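Local atomic coordinates of alpha-1,3-glucanase (PDB entry 6K0P), a protein that hydrolyses alpha-1,3-glucan, a glucose polymer, as a family 87 glycoside hydrolase, and is captured here as an engineered variant with nigerose bound. Residues G312-N318 / T336-N342; I344-R350 / Y375-T381. The protein carries 1 engineered substitution. One frame throughout, in Å; residues are numbered along the deposited sequence.

Contact 1 (G312-N318 / T336-N342); sequences GVNSSYN and TNGSSYN
N342 reaches across to 312-318 with both ends of its amide. Its ND2 donates to the backbone O of S315 at 2.9 Å, with the acceptor in the amide plane. Its OD1 takes two donors from N318: the backbone N at 2.9 Å and ND2 at 3.1 Å. The N318 and N342 amides lie side by side, their planes only 12° apart. CG stands anti to the carbonyl carbon in both asparagines (chi1 -64° in N342), which sends the two amides the same way. The serines add two more links. S339 OG accepts from S315 N at 3.0 Å and donates to T336 O. S316 OG accepts from S340 N at 3.0 Å. At the strand end, G312 O is gripped twice, by T336 N and by T336 OG1, the latter 2.7 Å away and in the carbonyl plane. At the exposed end, CB of Y341 lies over a face of the Y317 ring, 4.0 Å from its centroid. The two rings are near parallel, at 16°, but slid apart with little overlap. A water joins N314 OD1 to G338 O.

Neighbouring loops hold these groups in place. N318 OD1 accepts from V296 N and N318 ND2 donates to M293 O, while N373 OD1 takes the second N-H of N342. T336 to S339 forms a type I' turn, where the side chain of N337 lies about 4 Å from a glucose unit of a bound glycan. Stacked asparagines and serines on successive turns form polar ladders of the kind found in parallel beta-helices.

Contact 2 (I344-R350 / Y375-T381); sequences IDNNYAR and YTNLTAT
I344-R350 and Y375-T381 run parallel and in register, with strands 348-350 and 378-381 only 5° apart and 4.7 Å between their axes. Five backbone hydrogen bonds join them, among them T376 N to I344 O and T381 N to A349 O. D345 OD1 holds two donors. T376 OG1 meets D345 OD1 at 2.7 Å from above the carboxylate plane. N377 ND2 meets D345 OD1 at 2.8 Å on the syn lone pair, while N377 OD1 accepts from N401 ND2. Replacing D345 by an alanine removes the shared acceptor, and the N377 amide would probably be left held by N401 at its other end, with T376 OG1 also losing its mate. CG1 of I344 packs over one face of the Y375 ring, 4.0 Å from its centroid. OG1 of T379 (chi1 -68°) is turned to A15 N, which leaves CG2 to touch CD2 of Y348 at 3.6 Å. A water bridges Y348 OH and T381 OG1. R350 NH1 donates to Y348 OH, and the guanidinium also forms salt bridges to D138 and E171.

Strand 319-326 flanks the first segment and strand 397-407 the second. On the inner side of the beta-helix F357 of strand 357-360 packs on N347, A349 and L378, and outside F19 meets the Y348 ring edge-to-face.

How the contacts relate
From the N terminus, the chain leaves strand 308-313 and turns through 314-318. It runs along strand 319-326 and returns through strand 333-336 to 336-342. There contact 1 closes a loop of 17 intervening residues. One residue later the chain enters 344-350, passes strand 357-360 and comes back at 375-381, where contact 2 closes a second loop. The two contacts are in series: they neither nest nor cross. The centres of contact 1 and contact 2 lie about 17 Å apart. Their segments touch only where they adjoin in sequence. Each joins successive turns of the beta-helix, contact 1 near a bound sugar and contact 2 on the side facing the N-terminal region.

Contact 1 (G312-N318 / T336-N342)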
loop_
_atom_site.group_PDB
_atom_site.type_symbol
_atom_site.label_atom_id
_atom_site.label_comp_id
_atom_site.label_asym_id
_atom_site.label_seq_id
_atom_site.Cartn_x
_atom_site.Cartn_y
_atom_site.Cartn_z
ATOM N N GLY A 312 9.669 -9.220 7.219
ATOM C CA GLY A 312 10.574 -9.487 8.323
ATOM C C GLY A 312 10.140 -10.693 9.130
ATOM O O GLY A 312 8.954 -10.968 9.289
ATOM N N VAL A 313 11.133 -11.433 9.623
ATOM C CA VAL A 313 10.927 -12.604 10.471
ATOM C C VAL A 313 11.895 -12.465 11.638
ATOM O O VAL A 313 13.107 -12.639 11.465
ATOM C CB VAL A 313 11.175 -13.916 9.713
ATOM C CG1 VAL A 313 10.890 -15.098 10.619
ATOM C CG2 VAL A 313 10.324 -13.973 8.440
ATOM N N ASN A 314 11.369 -12.147 12.821
ATOM C CA ASN A 314 12.200 -11.854 13.990
ATOM C C ASN A 314 13.279 -10.823 13.658
ATOM O O ASN A 314 14.449 -10.956 14.031
ATOM C CB ASN A 314 12.790 -13.125 14.608
ATOM C CG ASN A 314 13.263 -12.904 16.027
ATOM O OD1 ASN A 314 12.823 -11.970 16.695
ATOM N ND2 ASN A 314 14.176 -13.749 16.489
ATOM N N SER A 315 12.867 -9.777 12.948
ATOM C CA SER A 315 13.747 -8.714 12.489
ATOM C C SER A 315 13.480 -7.486 13.341
ATOM O O SER A 315 12.338 -7.017 13.405
ATOM C CB SER A 315 13.468 -8.409 11.016
ATOM O OG SER A 315 13.624 -9.587 10.242
ATOM N N SER A 316 14.524 -6.958 13.977
ATOM C CA SER A 316 14.347 -5.935 14.994
ATOM C C SER A 316 15.300 -4.766 14.809
ATOM O O SER A 316 16.386 -4.904 14.229
ATOM C CB SER A 316 14.510 -6.537 16.399
ATOM O OG SER A 316 13.449 -7.449 16.634
ATOM N N TYR A 317 14.873 -3.605 15.309
ATOM C CA TYR A 317 15.711 -2.403 15.344
ATOM C C TYR A 317 16.064 -1.910 13.945
ATOM O O TYR A 317 17.113 -1.290 13.739
ATOM C CB TYR A 317 16.979 -2.591 16.189
ATOM C CG TYR A 317 16.708 -3.032 17.604
ATOM C CD1 TYR A 317 16.342 -2.109 18.571
ATOM C CD2 TYR A 317 16.805 -4.373 17.968
ATOM C CE1 TYR A 317 16.095 -2.506 19.873
ATOM C CE2 TYR A 317 16.548 -4.780 19.268
ATOM C CZ TYR A 317 16.195 -3.838 20.205
ATOM O OH TYR A 317 15.946 -4.239 21.499
ATOM N N ASN A 318 15.206 -2.181 12.971
ATOM C CA ASN A 318 15.431 -1.745 11.601
ATOM C C ASN A 318 14.658 -0.467 11.318
ATOM O O ASN A 318 13.705 -0.118 12.019
ATOM C CB ASN A 318 15.022 -2.842 10.617
ATOM C CG ASN A 318 15.732 -4.140 10.897
ATOM O OD1 ASN A 318 16.948 -4.236 10.720
ATOM N ND2 ASN A 318 14.995 -5.137 11.372
ATOM N N THR A 336 7.071 -9.799 11.008
ATOM C CA THR A 336 6.411 -10.948 11.615
ATOM C C THR A 336 7.288 -11.604 12.673
ATOM O O THR A 336 8.496 -11.358 12.773
ATOM C CB THR A 336 6.021 -12.010 10.572
ATOM O OG1 THR A 336 7.176 -12.804 10.245
ATOM C CG2 THR A 336 5.474 -11.373 9.306
ATOM N N ASN A 337 6.646 -12.460 13.468
ATOM C CA ASN A 337 7.327 -13.521 14.217
ATOM C C ASN A 337 8.457 -12.991 15.099
ATOM O O ASN A 337 9.600 -13.446 15.011
ATOM C CB ASN A 337 7.837 -14.614 13.272
ATOM C CG ASN A 337 6.717 -15.297 12.514
ATOM O OD1 ASN A 337 5.571 -14.836 12.520
ATOM N ND2 ASN A 337 7.041 -16.406 11.854
ATOM N N GLY A 338 8.127 -12.037 15.969
ATOM C CA GLY A 338 9.069 -11.508 16.929
ATOM C C GLY A 338 9.644 -10.157 16.572
ATOM O O GLY A 338 10.301 -9.538 17.418
ATOM N N SER A 339 9.410 -9.676 15.354
ATOM C CA SER A 339 9.977 -8.407 14.916
ATOM C C SER A 339 9.575 -7.270 15.840
ATOM O O SER A 339 8.380 -6.979 16.002
ATOM C CB SER A 339 9.525 -8.115 13.485
ATOM O OG SER A 339 9.966 -9.133 12.600
ATOM N N SER A 340 10.573 -6.592 16.415
ATOM C CA SER A 340 10.339 -5.615 17.468
ATOM C C SER A 340 11.205 -4.377 17.283
ATOM O O SER A 340 12.277 -4.425 16.673
ATOM C CB SER A 340 10.620 -6.241 18.839
ATOM O OG SER A 340 9.714 -7.303 19.082
ATOM N N TYR A 341 10.721 -3.257 17.824
ATOM C CA TYR A 341 11.499 -2.020 17.901
ATOM C C TYR A 341 11.915 -1.504 16.527
ATOM O O TYR A 341 12.965 -0.867 16.382
ATOM C CB TYR A 341 12.701 -2.150 18.847
ATOM C CG TYR A 341 12.281 -2.617 20.219
ATOM C CD1 TYR A 341 11.555 -1.778 21.056
ATOM C CD2 TYR A 341 12.579 -3.899 20.663
ATOM C CE1 TYR A 341 11.146 -2.201 22.304
ATOM C CE2 TYR A 341 12.176 -4.331 21.917
ATOM C CZ TYR A 341 11.461 -3.473 22.721
ATOM O OH TYR A 341 11.056 -3.893 23.970
ATOM N N ASN A 342 11.095 -1.763 15.513
ATOM C CA ASN A 342 11.363 -1.254 14.177
ATOM C C ASN A 342 10.731 0.115 13.990
ATOM O O ASN A 342 9.702 0.446 14.595
ATOM C CB ASN A 342 10.836 -2.217 13.118
ATOM C CG ASN A 342 11.537 -3.555 13.164
ATOM O OD1 ASN A 342 12.688 -3.678 12.737
ATOM N ND2 ASN A 342 10.863 -4.561 13.702
HETATM O O HOH W 1 12.180 -10.946 19.176
HETATM O O HOH W 2 14.756 1.076 14.788
#

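Contact 2 (I344-R350 / Y375-T381)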
loop_
_atom_site.group_PDB
_atom_site.type_symbol
_atom_site.label_atom_id
_atom_site.label_comp_id
_atom_site.label_asym_id
_atom_site.label_seq_id
_atom_site.Cartn_x
_atom_site.Cartn_y
_atom_site.Cartn_z
ATOM N N ILE A 344 9.164 2.180 11.044
ATOM C CA ILE A 344 8.609 2.200 9.693
ATOM C C ILE A 344 7.985 3.578 9.529
ATOM O O ILE A 344 6.835 3.799 9.926
ATOM C CB ILE A 344 7.576 1.075 9.498
ATOM C CG1 ILE A 344 8.149 -0.271 9.958
ATOM C CG2 ILE A 344 7.095 1.011 8.045
ATOM C CD1 ILE A 344 9.408 -0.687 9.256
ATOM N N ASP A 345 8.741 4.524 8.973
ATOM C CA ASP A 345 8.401 5.938 9.049
ATOM C C ASP A 345 8.419 6.589 7.676
ATOM O O ASP A 345 9.388 6.445 6.924
ATOM C CB ASP A 345 9.403 6.669 9.943
ATOM C CG ASP A 345 9.108 8.140 10.053
ATOM O OD1 ASP A 345 7.935 8.490 10.293
ATOM O OD2 ASP A 345 10.048 8.950 9.917
ATOM N N ASN A 346 7.359 7.326 7.359
ATOM C CA ASN A 346 7.360 8.213 6.202
ATOM C C ASN A 346 7.532 7.448 4.896
ATOM O O ASN A 346 8.347 7.803 4.046
ATOM C CB ASN A 346 8.386 9.345 6.332
ATOM C CG ASN A 346 7.945 10.586 5.596
ATOM O OD1 ASN A 346 6.900 11.157 5.911
ATOM N ND2 ASN A 346 8.717 11.000 4.592
ATOM N N ASN A 347 6.732 6.396 4.738
ATOM C CA ASN A 347 6.719 5.589 3.530
ATOM C C ASN A 347 5.371 5.727 2.840
ATOM O O ASN A 347 4.331 5.871 3.492
ATOM C CB ASN A 347 6.967 4.123 3.861
ATOM C CG ASN A 347 8.293 3.911 4.564
ATOM O OD1 ASN A 347 9.349 4.030 3.952
ATOM N ND2 ASN A 347 8.247 3.601 5.855
ATOM N N TYR A 348 5.408 5.672 1.514
ATOM C CA TYR A 348 4.229 5.808 0.670
ATOM C C TYR A 348 4.054 4.516 -0.107
ATOM O O TYR A 348 4.998 4.048 -0.755
ATOM C CB TYR A 348 4.421 6.971 -0.320
ATOM C CG TYR A 348 3.323 7.087 -1.358
ATOM C CD1 TYR A 348 3.385 6.375 -2.556
ATOM C CD2 TYR A 348 2.236 7.927 -1.156
ATOM C CE1 TYR A 348 2.383 6.469 -3.504
ATOM C CE2 TYR A 348 1.227 8.033 -2.100
ATOM C CZ TYR A 348 1.309 7.305 -3.274
ATOM O OH TYR A 348 0.306 7.402 -4.223
ATOM N N ALA A 349 2.847 3.947 -0.051
ATOM C CA ALA A 349 2.515 2.751 -0.810
ATOM C C ALA A 349 1.282 3.023 -1.654
ATOM O O ALA A 349 0.307 3.605 -1.170
ATOM C CB ALA A 349 2.231 1.559 0.110
ATOM N N ARG A 350 1.333 2.600 -2.916
ATOM C CA ARG A 350 0.158 2.643 -3.781
ATOM C C ARG A 350 0.140 1.372 -4.615
ATOM O O ARG A 350 1.154 1.007 -5.217
ATOM C CB ARG A 350 0.175 3.866 -4.710
ATOM C CG ARG A 350 -1.070 3.935 -5.602
ATOM C CD ARG A 350 -1.075 5.189 -6.458
ATOM N NE ARG A 350 -0.113 5.158 -7.567
ATOM C CZ ARG A 350 0.781 6.116 -7.821
ATOM N NH1 ARG A 350 0.879 7.191 -7.035
ATOM N NH2 ARG A 350 1.571 6.015 -8.880
ATOM N N TYR A 375 4.966 2.536 13.461
ATOM C CA TYR A 375 4.562 2.675 12.062
ATOM C C TYR A 375 3.973 4.080 11.982
ATOM O O TYR A 375 2.840 4.310 12.414
ATOM C CB TYR A 375 3.505 1.624 11.726
ATOM C CG TYR A 375 3.997 0.205 11.460
ATOM C CD1 TYR A 375 4.810 -0.478 12.367
ATOM C CD2 TYR A 375 3.596 -0.478 10.318
ATOM C CE1 TYR A 375 5.233 -1.784 12.116
ATOM C CE2 TYR A 375 4.006 -1.784 10.072
ATOM C CZ TYR A 375 4.828 -2.431 10.967
ATOM O OH TYR A 375 5.238 -3.722 10.715
ATOM N N THR A 376 4.744 5.032 11.459
ATOM C CA THR A 376 4.411 6.447 11.581
ATOM C C THR A 376 4.478 7.138 10.229
ATOM O O THR A 376 5.333 6.816 9.396
ATOM C CB THR A 376 5.349 7.167 12.562
ATOM O OG1 THR A 376 6.712 6.998 12.142
ATOM C CG2 THR A 376 5.194 6.602 13.976
ATOM N N ASN A 377 3.577 8.099 10.017
ATOM C CA ASN A 377 3.604 8.933 8.817
ATOM C C ASN A 377 3.572 8.063 7.562
ATOM O O ASN A 377 4.437 8.145 6.692
ATOM C CB ASN A 377 4.818 9.874 8.824
ATOM C CG ASN A 377 4.938 10.668 10.114
ATOM O OD1 ASN A 377 3.996 11.346 10.521
ATOM N ND2 ASN A 377 6.091 10.579 10.766
ATOM N N LEU A 378 2.551 7.216 7.481
ATOM C CA LEU A 378 2.456 6.233 6.409
ATOM C C LEU A 378 1.241 6.516 5.540
ATOM O O LEU A 378 0.161 6.849 6.050
ATOM C CB LEU A 378 2.345 4.816 6.974
ATOM C CG LEU A 378 3.487 4.325 7.868
ATOM C CD1 LEU A 378 3.244 2.869 8.272
ATOM C CD2 LEU A 378 4.838 4.457 7.159
ATOM N N THR A 379 1.413 6.370 4.228
ATOM C CA THR A 379 0.315 6.477 3.280
ATOM C C THR A 379 0.202 5.165 2.522
ATOM O O THR A 379 1.212 4.618 2.066
ATOM C CB THR A 379 0.569 7.628 2.309
ATOM O OG1 THR A 379 0.489 8.863 3.033
ATOM C CG2 THR A 379 -0.446 7.619 1.163
ATOM N N ALA A 380 -1.022 4.650 2.405
ATOM C CA ALA A 380 -1.279 3.433 1.637
ATOM C C ALA A 380 -2.592 3.611 0.890
ATOM O O ALA A 380 -3.650 3.718 1.514
ATOM C CB ALA A 380 -1.325 2.207 2.550
ATOM N N THR A 381 -2.529 3.647 -0.441
ATOM C CA THR A 381 -3.710 3.919 -1.253
ATOM C C THR A 381 -3.801 2.894 -2.376
ATOM O O THR A 381 -2.827 2.213 -2.698
ATOM C CB THR A 381 -3.660 5.313 -1.875
ATOM O OG1 THR A 381 -2.512 5.405 -2.726
ATOM C CG2 THR A 381 -3.581 6.390 -0.789
HETATM O O HOH W 3 -2.098 8.137 -3.503
#